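Local coordinates for CHIR AB1 (Gallus gallus, PDB 2VSD), which acts as a chicken Fc receptor, a membrane protein whose immunoglobulin domain, described here, probably binds the Fc region of antibodies, at residues T21-C26 / E57-V62; P6-H11 / N85-V90; W34-L39 / R74-E79. All blocks are in the same frame, centred on the assembly; numbering follows the deposited sequence.

Contact 1 of 3, residues T21-C26 / E57-V62; sequences TVTLRC and EFSFAV. Unlike the reference sequence in segment 21-26: Thr21 (reference Asn).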
loop_
_atom_site.group_PDB
_atom_site.type_symbol
_atom_site.label_atom_id
_atom_site.label_comp_id
_atom_site.label_asym_id
_atom_site.label_seq_id
_atom_site.Cartn_x
_atom_site.Cartn_y
_atom_site.Cartn_z
ATOM N N THR A 21 -3.999 19.030 -14.136
ATOM C CA THR A 21 -4.567 17.805 -13.557
ATOM C C THR A 21 -4.232 16.612 -14.472
ATOM O O THR A 21 -4.382 16.691 -15.706
ATOM C CB THR A 21 -6.112 17.982 -13.296
ATOM O OG1 THR A 21 -6.273 19.055 -12.372
ATOM C CG2 THR A 21 -6.746 16.697 -12.704
ATOM N N VAL A 22 -3.704 15.541 -13.886
ATOM C CA VAL A 22 -3.405 14.331 -14.640
ATOM C C VAL A 22 -4.277 13.174 -14.160
ATOM O O VAL A 22 -4.735 13.153 -13.021
ATOM C CB VAL A 22 -1.906 13.905 -14.595
ATOM C CG1 VAL A 22 -1.004 14.969 -15.214
ATOM C CG2 VAL A 22 -1.448 13.598 -13.122
ATOM N N THR A 23 -4.482 12.217 -15.055
ATOM C CA THR A 23 -5.256 11.039 -14.761
ATOM C C THR A 23 -4.394 9.845 -15.120
ATOM O O THR A 23 -3.917 9.713 -16.274
ATOM C CB THR A 23 -6.565 10.983 -15.594
ATOM O OG1 THR A 23 -7.425 12.067 -15.216
ATOM C CG2 THR A 23 -7.291 9.666 -15.298
ATOM N N LEU A 24 -4.205 8.977 -14.136
ATOM C CA LEU A 24 -3.524 7.716 -14.307
ATOM C C LEU A 24 -4.596 6.645 -14.257
ATOM O O LEU A 24 -5.251 6.460 -13.222
ATOM C CB LEU A 24 -2.539 7.469 -13.144
ATOM C CG LEU A 24 -1.196 8.210 -13.113
ATOM C CD1 LEU A 24 -0.263 7.734 -14.227
ATOM C CD2 LEU A 24 -1.342 9.729 -13.106
ATOM N N ARG A 25 -4.788 5.967 -15.375
ATOM C CA ARG A 25 -5.889 5.021 -15.483
ATOM C C ARG A 25 -5.301 3.610 -15.446
ATOM O O ARG A 25 -4.464 3.237 -16.304
ATOM C CB ARG A 25 -6.677 5.302 -16.773
ATOM C CG ARG A 25 -7.835 4.388 -17.003
ATOM C CD ARG A 25 -8.656 4.857 -18.209
ATOM N NE ARG A 25 -9.602 3.817 -18.623
ATOM C CZ ARG A 25 -10.868 3.736 -18.218
ATOM N NH1 ARG A 25 -11.375 4.641 -17.384
ATOM N NH2 ARG A 25 -11.633 2.746 -18.667
ATOM N N CYS A 26 -5.743 2.823 -14.464
ATOM C CA CYS A 26 -5.198 1.489 -14.267
ATOM C C CYS A 26 -6.227 0.512 -14.785
ATOM O O CYS A 26 -7.345 0.429 -14.238
ATOM C CB CYS A 26 -4.904 1.196 -12.788
ATOM S SG CYS A 26 -4.051 -0.395 -12.500
ATOM N N GLU A 57 -9.314 4.959 -11.845
ATOM C CA GLU A 57 -8.624 6.159 -12.307
ATOM C C GLU A 57 -8.186 6.953 -11.098
ATOM O O GLU A 57 -8.975 7.139 -10.160
ATOM C CB GLU A 57 -9.544 7.031 -13.168
ATOM C CG GLU A 57 -9.733 6.491 -14.570
ATOM C CD GLU A 57 -10.359 7.502 -15.507
ATOM O OE1 GLU A 57 -10.919 8.514 -15.032
ATOM O OE2 GLU A 57 -10.275 7.280 -16.731
ATOM N N PHE A 58 -6.936 7.412 -11.115
ATOM C CA PHE A 58 -6.434 8.274 -10.070
ATOM C C PHE A 58 -6.227 9.613 -10.738
ATOM O O PHE A 58 -5.318 9.758 -11.561
ATOM C CB PHE A 58 -5.087 7.746 -9.541
ATOM C CG PHE A 58 -5.161 6.357 -8.976
ATOM C CD1 PHE A 58 -5.381 6.161 -7.605
ATOM C CD2 PHE A 58 -5.046 5.238 -9.805
ATOM C CE1 PHE A 58 -5.461 4.881 -7.080
ATOM C CE2 PHE A 58 -5.136 3.952 -9.290
ATOM C CZ PHE A 58 -5.341 3.769 -7.927
ATOM N N SER A 59 -7.042 10.599 -10.397
ATOM C CA SER A 59 -6.894 11.922 -10.995
ATOM C C SER A 59 -6.462 12.864 -9.897
ATOM O O SER A 59 -7.065 12.858 -8.804
ATOM C CB SER A 59 -8.206 12.419 -11.603
ATOM O OG SER A 59 -8.590 11.619 -12.697
ATOM N N PHE A 60 -5.420 13.646 -10.173
ATOM C CA PHE A 60 -4.906 14.597 -9.178
ATOM C C PHE A 60 -4.229 15.789 -9.827
ATOM O O PHE A 60 -3.805 15.744 -11.013
ATOM C CB PHE A 60 -3.970 13.916 -8.173
ATOM C CG PHE A 60 -2.819 13.166 -8.798
ATOM C CD1 PHE A 60 -1.574 13.778 -8.966
ATOM C CD2 PHE A 60 -2.964 11.830 -9.179
ATOM C CE1 PHE A 60 -0.506 13.088 -9.529
ATOM C CE2 PHE A 60 -1.909 11.142 -9.745
ATOM C CZ PHE A 60 -0.675 11.749 -9.903
ATOM N N ALA A 61 -4.144 16.873 -9.061
ATOM C CA ALA A 61 -3.446 18.051 -9.551
ATOM C C ALA A 61 -1.951 17.872 -9.338
ATOM O O ALA A 61 -1.522 17.316 -8.318
ATOM C CB ALA A 61 -3.948 19.284 -8.817
ATOM N N VAL A 62 -1.158 18.330 -10.302
ATOM C CA VAL A 62 0.294 18.391 -10.141
ATOM C C VAL A 62 0.575 19.638 -9.299
ATOM O O VAL A 62 0.273 20.771 -9.736
ATOM C CB VAL A 62 0.990 18.458 -11.508
ATOM C CG1 VAL A 62 2.513 18.524 -11.343
ATOM C CG2 VAL A 62 0.568 17.223 -12.390
#

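Contact 2 of 3, residues P6-H11 / N85-V90; sequences PSLSLH and NQSDPV. Unlike the reference sequence in segment 85-90: Asn85 (reference Lys), Gln86 (reference Lys).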
loop_
_atom_site.group_PDB
_atom_site.type_symbol
_atom_site.label_atom_id
_atom_site.label_comp_id
_atom_site.label_asym_id
_atom_site.label_seq_id
_atom_site.Cartn_x
_atom_site.Cartn_y
_atom_site.Cartn_z
ATOM N N PRO A 6 -1.723 -5.636 -14.615
ATOM C CA PRO A 6 -2.516 -4.498 -15.075
ATOM C C PRO A 6 -1.700 -3.613 -16.028
ATOM O O PRO A 6 -0.493 -3.759 -16.116
ATOM C CB PRO A 6 -2.849 -3.755 -13.772
ATOM C CG PRO A 6 -1.654 -4.037 -12.872
ATOM C CD PRO A 6 -1.214 -5.447 -13.233
ATOM N N SER A 7 -2.361 -2.703 -16.724
ATOM C CA SER A 7 -1.633 -1.709 -17.523
ATOM C C SER A 7 -2.096 -0.296 -17.176
ATOM O O SER A 7 -3.239 -0.070 -16.789
ATOM C CB SER A 7 -1.813 -1.999 -19.017
ATOM O OG SER A 7 -3.162 -1.798 -19.351
ATOM N N LEU A 8 -1.196 0.661 -17.336
ATOM C CA LEU A 8 -1.410 2.002 -16.796
ATOM C C LEU A 8 -1.274 2.976 -17.958
ATOM O O LEU A 8 -0.366 2.839 -18.811
ATOM C CB LEU A 8 -0.377 2.267 -15.691
ATOM C CG LEU A 8 -0.395 3.584 -14.897
ATOM C CD1 LEU A 8 -1.690 3.782 -14.122
ATOM C CD2 LEU A 8 0.870 3.644 -13.984
ATOM N N SER A 9 -2.203 3.922 -18.029
ATOM C CA SER A 9 -2.055 5.009 -18.978
ATOM C C SER A 9 -2.041 6.346 -18.245
ATOM O O SER A 9 -2.579 6.476 -17.139
ATOM C CB SER A 9 -3.160 4.960 -20.039
ATOM O OG SER A 9 -4.423 5.152 -19.455
ATOM N N LEU A 10 -1.409 7.324 -18.871
ATOM C CA LEU A 10 -1.329 8.678 -18.327
ATOM C C LEU A 10 -1.873 9.703 -19.320
ATOM O O LEU A 10 -1.428 9.731 -20.477
ATOM C CB LEU A 10 0.124 8.974 -17.984
ATOM C CG LEU A 10 0.515 10.448 -17.788
ATOM C CD1 LEU A 10 -0.074 10.993 -16.487
ATOM C CD2 LEU A 10 2.033 10.611 -17.812
ATOM N N HIS A 11 -2.796 10.558 -18.867
ATOM C CA HIS A 11 -3.348 11.617 -19.744
ATOM C C HIS A 11 -3.512 12.880 -18.923
ATOM O O HIS A 11 -4.097 12.831 -17.850
ATOM C CB HIS A 11 -4.716 11.226 -20.326
ATOM C CG HIS A 11 -4.680 9.989 -21.182
ATOM N ND1 HIS A 11 -4.944 8.731 -20.681
ATOM C CD2 HIS A 11 -4.347 9.811 -22.482
ATOM C CE1 HIS A 11 -4.805 7.834 -21.643
ATOM N NE2 HIS A 11 -4.439 8.463 -22.746
ATOM N N ASN A 85 1.402 -8.372 -10.260
ATOM C CA ASN A 85 2.681 -7.679 -10.352
ATOM C C ASN A 85 2.385 -6.210 -10.678
ATOM O O ASN A 85 1.255 -5.870 -11.049
ATOM C CB ASN A 85 3.553 -8.294 -11.450
ATOM C CG ASN A 85 4.269 -9.568 -10.986
ATOM O OD1 ASN A 85 4.849 -9.621 -9.881
ATOM N ND2 ASN A 85 4.237 -10.593 -11.826
ATOM N N GLN A 86 3.380 -5.357 -10.494
ATOM C CA GLN A 86 3.299 -3.965 -10.980
ATOM C C GLN A 86 3.062 -3.917 -12.480
ATOM O O GLN A 86 3.632 -4.721 -13.228
ATOM C CB GLN A 86 4.591 -3.234 -10.690
ATOM C CG GLN A 86 4.877 -2.921 -9.206
ATOM C CD GLN A 86 3.873 -1.989 -8.575
ATOM O OE1 GLN A 86 2.984 -1.447 -9.247
ATOM N NE2 GLN A 86 3.990 -1.815 -7.259
ATOM N N SER A 87 2.231 -2.979 -12.925
ATOM C CA SER A 87 2.168 -2.610 -14.343
ATOM C C SER A 87 3.559 -2.202 -14.896
ATOM O O SER A 87 4.475 -1.850 -14.145
ATOM C CB SER A 87 1.145 -1.483 -14.526
ATOM O OG SER A 87 1.652 -0.264 -13.972
ATOM N N ASP A 88 3.721 -2.220 -16.222
ATOM C CA ASP A 88 4.861 -1.565 -16.839
ATOM C C ASP A 88 4.774 -0.077 -16.444
ATOM O O ASP A 88 3.689 0.434 -16.288
ATOM C CB ASP A 88 4.785 -1.684 -18.363
ATOM C CG ASP A 88 5.087 -3.105 -18.857
ATOM O OD1 ASP A 88 5.787 -3.867 -18.136
ATOM O OD2 ASP A 88 4.646 -3.412 -19.971
ATOM N N PRO A 89 5.917 0.605 -16.316
ATOM C CA PRO A 89 5.922 1.989 -15.798
ATOM C C PRO A 89 5.439 3.036 -16.812
ATOM O O PRO A 89 5.554 2.839 -18.057
ATOM C CB PRO A 89 7.395 2.204 -15.450
ATOM C CG PRO A 89 8.120 1.409 -16.530
ATOM C CD PRO A 89 7.279 0.136 -16.655
ATOM N N VAL A 90 4.889 4.145 -16.292
ATOM C CA VAL A 90 4.611 5.323 -17.142
ATOM C C VAL A 90 5.252 6.490 -16.412
ATOM O O VAL A 90 5.090 6.623 -15.188
ATOM C CB VAL A 90 3.106 5.561 -17.359
ATOM C CG1 VAL A 90 2.846 6.740 -18.326
ATOM C CG2 VAL A 90 2.452 4.305 -17.967
HETATM O O HOH W 1 1.641 -3.559 -17.717
HETATM O O HOH W 2 1.514 0.075 -17.962
#

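Contact 3 of 3, residues W34-L39 / R74-E79; sequences WVQLWL and RYQVSE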
loop_
_atom_site.group_PDB
_atom_site.type_symbol
_atom_site.label_atom_id
_atom_site.label_comp_id
_atom_site.label_asym_id
_atom_site.label_seq_id
_atom_site.Cartn_x
_atom_site.Cartn_y
_atom_site.Cartn_z
ATOM N N TRP A 34 -8.883 -3.965 -4.860
ATOM C CA TRP A 34 -8.210 -2.767 -4.339
ATOM C C TRP A 34 -7.112 -2.434 -5.325
ATOM O O TRP A 34 -6.336 -3.298 -5.672
ATOM C CB TRP A 34 -7.636 -3.030 -2.930
ATOM C CG TRP A 34 -8.665 -2.768 -1.886
ATOM C CD1 TRP A 34 -9.428 -3.700 -1.214
ATOM C CD2 TRP A 34 -9.103 -1.487 -1.424
ATOM N NE1 TRP A 34 -10.276 -3.067 -0.344
ATOM C CE2 TRP A 34 -10.126 -1.714 -0.474
ATOM C CE3 TRP A 34 -8.712 -0.173 -1.694
ATOM C CZ2 TRP A 34 -10.741 -0.688 0.206
ATOM C CZ3 TRP A 34 -9.342 0.857 -1.028
ATOM C CH2 TRP A 34 -10.346 0.597 -0.086
ATOM N N VAL A 35 -7.077 -1.192 -5.802
ATOM C CA VAL A 35 -6.084 -0.829 -6.815
ATOM C C VAL A 35 -5.106 0.154 -6.181
ATOM O O VAL A 35 -5.536 1.046 -5.453
ATOM C CB VAL A 35 -6.748 -0.204 -8.037
ATOM C CG1 VAL A 35 -5.724 0.010 -9.150
ATOM C CG2 VAL A 35 -7.900 -1.102 -8.536
ATOM N N GLN A 36 -3.811 -0.027 -6.440
ATOM C CA GLN A 36 -2.798 0.865 -5.869
ATOM C C GLN A 36 -2.055 1.649 -6.949
ATOM O O GLN A 36 -1.683 1.071 -7.985
ATOM C CB GLN A 36 -1.773 0.035 -5.142
ATOM C CG GLN A 36 -2.380 -0.766 -3.992
ATOM C CD GLN A 36 -1.382 -1.617 -3.245
ATOM O OE1 GLN A 36 -0.300 -1.952 -3.752
ATOM N NE2 GLN A 36 -1.762 -2.019 -2.018
ATOM N N LEU A 37 -1.768 2.918 -6.677
ATOM C CA LEU A 37 -0.882 3.667 -7.539
ATOM C C LEU A 37 0.415 3.898 -6.781
ATOM O O LEU A 37 0.391 4.477 -5.692
ATOM C CB LEU A 37 -1.496 5.017 -7.954
ATOM C CG LEU A 37 -0.658 5.817 -8.986
ATOM C CD1 LEU A 37 -0.746 5.198 -10.405
ATOM C CD2 LEU A 37 -1.160 7.249 -9.011
ATOM N N TRP A 38 1.520 3.524 -7.420
ATOM C CA TRP A 38 2.863 3.583 -6.836
ATOM C C TRP A 38 3.662 4.609 -7.603
ATOM O O TRP A 38 3.532 4.709 -8.847
ATOM C CB TRP A 38 3.560 2.242 -7.000
ATOM C CG TRP A 38 2.997 1.212 -6.080
ATOM C CD1 TRP A 38 1.736 0.680 -6.118
ATOM C CD2 TRP A 38 3.670 0.608 -4.974
ATOM N NE1 TRP A 38 1.596 -0.265 -5.096
ATOM C CE2 TRP A 38 2.762 -0.312 -4.379
ATOM C CE3 TRP A 38 4.966 0.733 -4.437
ATOM C CZ2 TRP A 38 3.091 -1.079 -3.249
ATOM C CZ3 TRP A 38 5.311 -0.040 -3.317
ATOM C CH2 TRP A 38 4.364 -0.947 -2.730
ATOM N N LEU A 39 4.466 5.375 -6.866
ATOM C CA LEU A 39 5.350 6.392 -7.464
ATOM C C LEU A 39 6.782 6.123 -6.995
ATOM O O LEU A 39 7.025 6.083 -5.770
ATOM C CB LEU A 39 4.884 7.814 -7.059
ATOM C CG LEU A 39 5.857 8.971 -7.357
ATOM C CD1 LEU A 39 6.256 8.995 -8.870
ATOM C CD2 LEU A 39 5.282 10.334 -6.958
ATOM N N ARG A 74 -0.873 -1.687 -9.305
ATOM C CA ARG A 74 -0.880 -3.042 -8.763
ATOM C C ARG A 74 -2.306 -3.239 -8.274
ATOM O O ARG A 74 -2.940 -2.285 -7.805
ATOM C CB ARG A 74 0.071 -3.034 -7.560
ATOM C CG ARG A 74 0.327 -4.294 -6.852
ATOM C CD ARG A 74 1.467 -4.016 -5.932
ATOM N NE ARG A 74 1.833 -5.155 -5.107
ATOM C CZ ARG A 74 1.720 -5.215 -3.790
ATOM N NH1 ARG A 74 1.201 -4.215 -3.079
ATOM N NH2 ARG A 74 2.101 -6.327 -3.183
ATOM N N TYR A 75 -2.842 -4.452 -8.345
ATOM C CA TYR A 75 -4.164 -4.685 -7.731
ATOM C C TYR A 75 -4.190 -5.983 -6.944
ATOM O O TYR A 75 -3.332 -6.833 -7.158
ATOM C CB TYR A 75 -5.318 -4.604 -8.741
ATOM C CG TYR A 75 -5.345 -5.704 -9.769
ATOM C CD1 TYR A 75 -4.559 -5.628 -10.923
ATOM C CD2 TYR A 75 -6.190 -6.808 -9.615
ATOM C CE1 TYR A 75 -4.580 -6.643 -11.891
ATOM C CE2 TYR A 75 -6.222 -7.832 -10.576
ATOM C CZ TYR A 75 -5.410 -7.744 -11.709
ATOM O OH TYR A 75 -5.423 -8.738 -12.688
ATOM N N GLN A 76 -5.140 -6.061 -6.004
ATOM C CA GLN A 76 -5.206 -7.129 -5.008
ATOM C C GLN A 76 -6.639 -7.520 -4.702
ATOM O O GLN A 76 -7.552 -6.684 -4.659
ATOM C CB GLN A 76 -4.534 -6.707 -3.680
ATOM C CG GLN A 76 -3.090 -6.268 -3.775
ATOM C CD GLN A 76 -2.462 -6.054 -2.399
ATOM O OE1 GLN A 76 -3.075 -5.452 -1.506
ATOM N NE2 GLN A 76 -1.245 -6.550 -2.227
ATOM N N VAL A 77 -6.815 -8.818 -4.468
ATOM C CA VAL A 77 -8.090 -9.360 -4.028
ATOM C C VAL A 77 -7.844 -10.269 -2.820
ATOM O O VAL A 77 -6.748 -10.774 -2.638
ATOM C CB VAL A 77 -8.799 -10.165 -5.158
ATOM C CG1 VAL A 77 -9.166 -9.239 -6.304
ATOM C CG2 VAL A 77 -7.919 -11.313 -5.638
ATOM N N SER A 78 -8.876 -10.480 -2.008
ATOM C CA SER A 78 -8.717 -11.323 -0.808
ATOM C C SER A 78 -9.399 -12.694 -0.907
ATOM O O SER A 78 -9.312 -13.499 0.025
ATOM C CB SER A 78 -9.192 -10.585 0.448
ATOM O OG SER A 78 -10.514 -10.157 0.295
ATOM N N GLU A 79 -10.067 -12.948 -2.029
ATOM C CA GLU A 79 -10.744 -14.228 -2.278
ATOM C C GLU A 79 -10.565 -14.569 -3.754
ATOM O O GLU A 79 -11.363 -14.121 -4.578
ATOM C CB GLU A 79 -12.254 -14.122 -1.983
ATOM C CG GLU A 79 -12.639 -13.370 -0.707
ATOM C CD GLU A 79 -13.054 -14.288 0.419
ATOM O OE1 GLU A 79 -14.149 -14.895 0.313
ATOM O OE2 GLU A 79 -12.302 -14.395 1.417
HETATM O O HOH W 3 -1.673 -4.163 0.302
#

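Contact 1 of 3, residues T21-C26 / E57-V62
Val22 lays its CG2 methyl over one face of the Phe60 ring, in an immunoglobulin sandwich where strands 21-26 and 57-61 run antiparallel in the three-stranded sheet. The methyl sits 4.0 Å from the ring centroid, only 20° off the normal, a CH-pi contact shifted toward the rim near CE1 and CZ. In Phe60 a first torsion of 55° sets CG between backbone N and carbonyl carbon, and the end of the ring comes nearer to strand 21-26. There it also takes Leu24 CD2 near CE2, at an oblique angle. The other Val22 methyl, CG1, crosses to Val62 CG2. Phe58, on the same inner face, behaves differently: its ring packs on Val35 and Leu37 of the facing sheet, with its edge near Leu24 O and Cys26 CB. Cys26 itself is bonded to Cys73, the disulfide that ties the two sheets together.

The backbones hold this register through two pairs of reciprocal bonds, Val22 with Phe60 and Leu24 with Phe58. The Leu24 N to Phe58 O bond, 2.9 Å long, is nearly straight at hydrogen (175°).

Thr21, Thr23, Arg25, Glu57 and Ser59 line the outer face and are polar. Thr23 OG1 and Ser59 OG approach to 2.8 Å, while Thr23 CG2 packs against the Glu57 carboxylate. At the end of this row the extended Arg25 chain crosses Glu57, CG against CG, and Arg25 NH1 forms a salt bridge of 2.9 Å with Glu57 OE2, the oxygen lying near the guanidinium plane but the nitrogen standing above the carboxylate plane.

Contact 2 of 3, residues P6-H11 / N85-V90
Leu10 and Val90 meet through Leu10 CB and Val90 CG1, 3.5 Å apart, the tightest of the apolar contacts between these two nearly parallel segments. With CG1 anti to its backbone N (chi1 -176°), Val90 sends one branch to Leu10 and the other toward Leu8, where Val90 CG2 lies 4.2 Å from Leu8 CB and 3.3 Å from Leu8 O. Farther along, Leu8 CB and CD2 border the Ser87 hydroxyl.

Polar contact is indirect, for no hydrogen bond passes directly between the segments. Two single waters bridge the main chains where paired strands would bond directly. One donates to Pro6 O at 2.7 Å and accepts from Asp88 N; the second accepts from Leu8 N and donates to Asp88 O, at 2.8 Å from each. Ser87 adds a CA-H...O contact to Pro6 O, and the Pro6 ring brings its CD within 3.3 Å of Asn85 O. The Ser87 hydroxyl, buried beside Leu8, bonds to Asp88 O within its segment, approaching from above the carbonyl plane, and to Cys73 N of strand 69-78.

Segment 85-90 belongs to the interrupted edge strand 81-92 of the four-stranded sheet, next to strand 69-78, whereas strand 7-11 is the edge of the three-stranded sheet, hydrogen-bonded to strand 21-27. The contact therefore closes one side of the immunoglobulin sandwich, with Leu8 reaching inward to Leu37 of strand 33-39 and Pro6 lying against Tyr75.

Contact 3 of 3, residues W34-L39 / R74-E79
Trp34 and Gln36 pair antiparallel with Gln76 and Arg74, each pair joined by two backbone hydrogen bonds, while Val35 faces Tyr75 between them without any; the strand axes lie 155° apart. The Gln36 N to Arg74 O bond is the shortest of the four, at 2.8 Å.

The side-chain contact centres on Gln36 and Arg74, which lie side by side and point the same way, their amide and guanidinium planes 42° apart. Gln36 OE1 is gripped by two donors. Arg74 NH1 reaches it at 2.8 Å, with the oxygen close to the guanidinium plane, and Trp38 NE1 reaches it at 2.9 Å, the oxygen in the indole plane but the donor above the plane of the amide. Arg74 can come in here because its chain is extended from a CG anti to the backbone N (chi1 -177°), passing CD 3.8 Å from Trp38 NE1 and bringing NH1 to 3.7 Å from Trp38 CZ2, with the indole and guanidinium planes nearly perpendicular. These strands are the two central ones of the four-stranded sheet of the immunoglobulin sandwich, and this face of it meets the second subunit: Arg74 NH1 also makes a salt bridge to Asp46 of that chain, which takes a hydrogen bond from Gln76 NE2 as well. Replacing Gln36 by an alanine would probably leave Trp38 NE1 without its acceptor and Arg74 NH1 with Asp46 of the second subunit but without the amide oxygen beside it.

The other face looks into the sandwich. Val35 CG2 touches Tyr75 CB there, and the Tyr75 ring leads away from strand 34-39 to pack on Leu28 and Pro29, its hydroxyl bonded to Pro4 O. Back beside Gln36, a water donates to Gln76 OE1 at 2.6 Å and accepts a weak bond from Gln36 NE2.

Contacts 1 and 3 are each a pairing of antiparallel strands within one sheet, on opposite sides of the domain's centre, whereas contact 2 joins the edges of the two sheets and has water where they have backbone bonds. Contact 3 is the most buried, yet its outward face is polar and is used by the second subunit; contact 1 is apolar inside and polar outside, with one salt bridge, and no other chain of the assembly touches it. The interior is shared: Cys26 SG of contact 1 packs on Val35 CG1 of contact 3, Leu24 reaches Leu37, and Pro6 of contact 2 touches both Cys26 and Tyr75. Strand 7-11 further bonds to strand 21-26, linking contacts 1 and 2.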